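Local coordinates for protein putative arsenate reductase (PDB 3FZ4) that probably reduces arsenate to arsenite, or acts as a redox protein of the thioredoxin-like ArsC family, at residues 59-64 / 95-100. The protein carries 1 engineered substitution. Residues are numbered along the deposited sequence; the frame is centred on the assembly and turned at random. Where two conformers were deposited one is given.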
loop_
_atom_site.group_PDB
_atom_site.type_symbol
_atom_site.label_atom_id
_atom_site.label_comp_id
_atom_site.label_asym_id
_atom_site.label_seq_id
_atom_site.Cartn_x
_atom_site.Cartn_y
_atom_site.Cartn_z
ATOM N N PHE A 59 -6.552 2.813 1.783
ATOM C CA PHE A 59 -5.272 2.346 2.261
ATOM C C PHE A 59 -5.320 1.085 3.095
ATOM O O PHE A 59 -4.265 0.556 3.446
ATOM C CB PHE A 59 -4.599 3.455 3.078
ATOM C CG PHE A 59 -4.142 4.621 2.225
ATOM C CD1 PHE A 59 -2.842 4.661 1.714
ATOM C CD2 PHE A 59 -5.030 5.674 1.939
ATOM C CE1 PHE A 59 -2.435 5.714 0.922
ATOM C CE2 PHE A 59 -4.617 6.734 1.154
ATOM C CZ PHE A 59 -3.330 6.757 0.653
ATOM N N PHE A 60 -6.514 0.617 3.442
ATOM C CA PHE A 60 -6.648 -0.545 4.286
ATOM C C PHE A 60 -6.972 -1.814 3.538
ATOM O O PHE A 60 -7.701 -1.818 2.525
ATOM C CB PHE A 60 -7.758 -0.333 5.316
ATOM C CG PHE A 60 -7.350 0.583 6.443
ATOM C CD1 PHE A 60 -7.380 1.980 6.269
ATOM C CD2 PHE A 60 -6.913 0.051 7.657
ATOM C CE1 PHE A 60 -6.973 2.835 7.310
ATOM C CE2 PHE A 60 -6.505 0.893 8.698
ATOM C CZ PHE A 60 -6.551 2.282 8.526
ATOM N N ASN A 61 -6.446 -2.903 4.076
ATOM C CA ASN A 61 -6.695 -4.233 3.532
ATOM C C ASN A 61 -8.014 -4.744 4.120
ATOM O O ASN A 61 -8.027 -5.533 5.061
ATOM C CB ASN A 61 -5.518 -5.127 3.915
ATOM C CG ASN A 61 -5.645 -6.513 3.409
ATOM O OD1 ASN A 61 -6.415 -6.794 2.508
ATOM N ND2 ASN A 61 -4.866 -7.409 3.991
ATOM N N THR A 62 -9.110 -4.274 3.538
ATOM C CA THR A 62 -10.441 -4.504 4.096
ATOM C C THR A 62 -10.906 -5.958 3.997
ATOM O O THR A 62 -11.810 -6.353 4.740
ATOM C CB THR A 62 -11.503 -3.601 3.415
ATOM O OG1 THR A 62 -11.473 -3.823 2.014
ATOM C CG2 THR A 62 -11.230 -2.118 3.656
ATOM N N SER A 63 -10.277 -6.741 3.120
ATOM C CA SER A 63 -10.606 -8.167 3.005
ATOM C C SER A 63 -9.745 -9.031 3.921
ATOM O O SER A 63 -9.924 -10.232 3.953
ATOM C CB SER A 63 -10.453 -8.625 1.555
ATOM O OG SER A 63 -9.077 -8.616 1.138
ATOM N N GLY A 64 -8.841 -8.423 4.694
ATOM C CA GLY A 64 -7.908 -9.188 5.517
ATOM C C GLY A 64 -8.429 -9.451 6.911
ATOM O O GLY A 64 -9.361 -8.796 7.398
ATOM N N ILE A 95 -2.466 -3.061 5.749
ATOM C CA ILE A 95 -2.280 -2.124 4.653
ATOM C C ILE A 95 -2.717 -2.786 3.319
ATOM O O ILE A 95 -2.440 -3.959 3.075
ATOM C CB ILE A 95 -0.788 -1.659 4.531
ATOM C CG1 ILE A 95 -0.261 -1.186 5.877
ATOM C CG2 ILE A 95 -0.634 -0.629 3.422
ATOM C CD1 ILE A 95 1.188 -0.825 5.865
ATOM N N LYS A 96 -3.440 -2.052 2.487
ATOM C CA LYS A 96 -3.807 -2.528 1.161
ATOM C C LYS A 96 -2.526 -2.877 0.394
ATOM O O LYS A 96 -1.534 -2.136 0.500
ATOM C CB LYS A 96 -4.544 -1.395 0.467
ATOM C CG LYS A 96 -4.993 -1.700 -0.929
ATOM C CD LYS A 96 -5.962 -2.855 -0.976
ATOM C CE LYS A 96 -6.622 -2.907 -2.336
ATOM N NZ LYS A 96 -7.418 -4.137 -2.577
ATOM N N ARG A 97 -2.561 -3.946 -0.398
ATOM C CA ARG A 97 -1.371 -4.327 -1.183
ATOM C C ARG A 97 -1.850 -4.812 -2.551
ATOM O O ARG A 97 -3.012 -5.223 -2.678
ATOM C CB ARG A 97 -0.546 -5.419 -0.483
ATOM C CG ARG A 97 -1.390 -6.621 -0.118
ATOM C CD ARG A 97 -0.563 -7.713 0.466
ATOM N NE ARG A 97 -1.323 -8.947 0.592
ATOM C CZ ARG A 97 -1.832 -9.405 1.730
ATOM N NH1 ARG A 97 -2.481 -10.561 1.717
ATOM N NH2 ARG A 97 -1.662 -8.738 2.863
ATOM N N PRO A 98 -1.009 -4.729 -3.574
ATOM C CA PRO A 98 0.300 -4.069 -3.554
ATOM C C PRO A 98 0.220 -2.554 -3.454
ATOM O O PRO A 98 -0.849 -1.951 -3.650
ATOM C CB PRO A 98 0.911 -4.463 -4.891
ATOM C CG PRO A 98 -0.291 -4.680 -5.793
ATOM C CD PRO A 98 -1.363 -5.257 -4.901
ATOM N N LEU A 99 1.363 -1.934 -3.162
ATOM C CA LEU A 99 1.507 -0.486 -3.284
ATOM C C LEU A 99 2.674 -0.217 -4.201
ATOM O O LEU A 99 3.687 -0.924 -4.157
ATOM C CB LEU A 99 1.864 0.167 -1.961
ATOM C CG LEU A 99 0.958 -0.089 -0.778
ATOM C CD1 LEU A 99 1.601 0.502 0.490
ATOM C CD2 LEU A 99 -0.428 0.509 -1.016
ATOM N N LEU A 100 2.501 0.771 -5.071
ATOM C CA LEU A 100 3.586 1.276 -5.900
ATOM C C LEU A 100 3.854 2.719 -5.527
ATOM O O LEU A 100 2.933 3.527 -5.461
ATOM C CB LEU A 100 3.248 1.109 -7.384
ATOM C CG LEU A 100 4.415 1.328 -8.345
ATOM C CD1 LEU A 100 5.429 0.219 -8.210
ATOM C CD2 LEU A 100 3.921 1.440 -9.778
HETATM O O HOH W 1 -5.013 -5.829 -0.047
HETATM O O HOH W 2 -4.575 -10.444 3.750
#
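N61 CB packs against the backbone carbonyl of I95, 3.4 Å from I95 O. With CG anti to the backbone N (chi1 -180°), the amide is taken past that carbonyl, where N61 ND2 comes within 3.6 Å of R97 NH2. OD1 accepts a weak hydrogen bond from a water that also takes the backbone N-H of R97; N61 OD1 lies 3.1 Å from this water. ND2 donates to M93 O, just before 95-100, and to a second water, which receives R97 NH1 at 2.9 Å. The two donors, N61 ND2 and R97 NH2, approach obliquely, with the amide and guanidinium planes turned 66° apart, and the second water links the two groups.

On the backbone, F60 and I95 form a single beta bridge, supported by the hydrogen bond from K96 N to F59 O (2.9 Å). It is nearly straight at hydrogen, 176°, yet the donor sits above the carbonyl plane. I95 CA adds a C-H...O contact to the same oxygen, and a backbone bond between N61 and L94 flanks the bridge on its other side. This bridge ties the loop ahead of helix 65-69 to the approach to strand 99-102 of the thioredoxin-like sheet, where a cis peptide precedes P98, as in the cis-proline loop of thioredoxin-fold proteins.

The side chain of R97 touches C13 and C16, which form the CxxC disulfide, and R97 NH1 makes a weak hydrogen bond to K12 O. Beyond N61, the chain closes a type I turn from N61 to G64, with G64 N bonded to N61 O, and G64 occupies the N-cap position of the following helix.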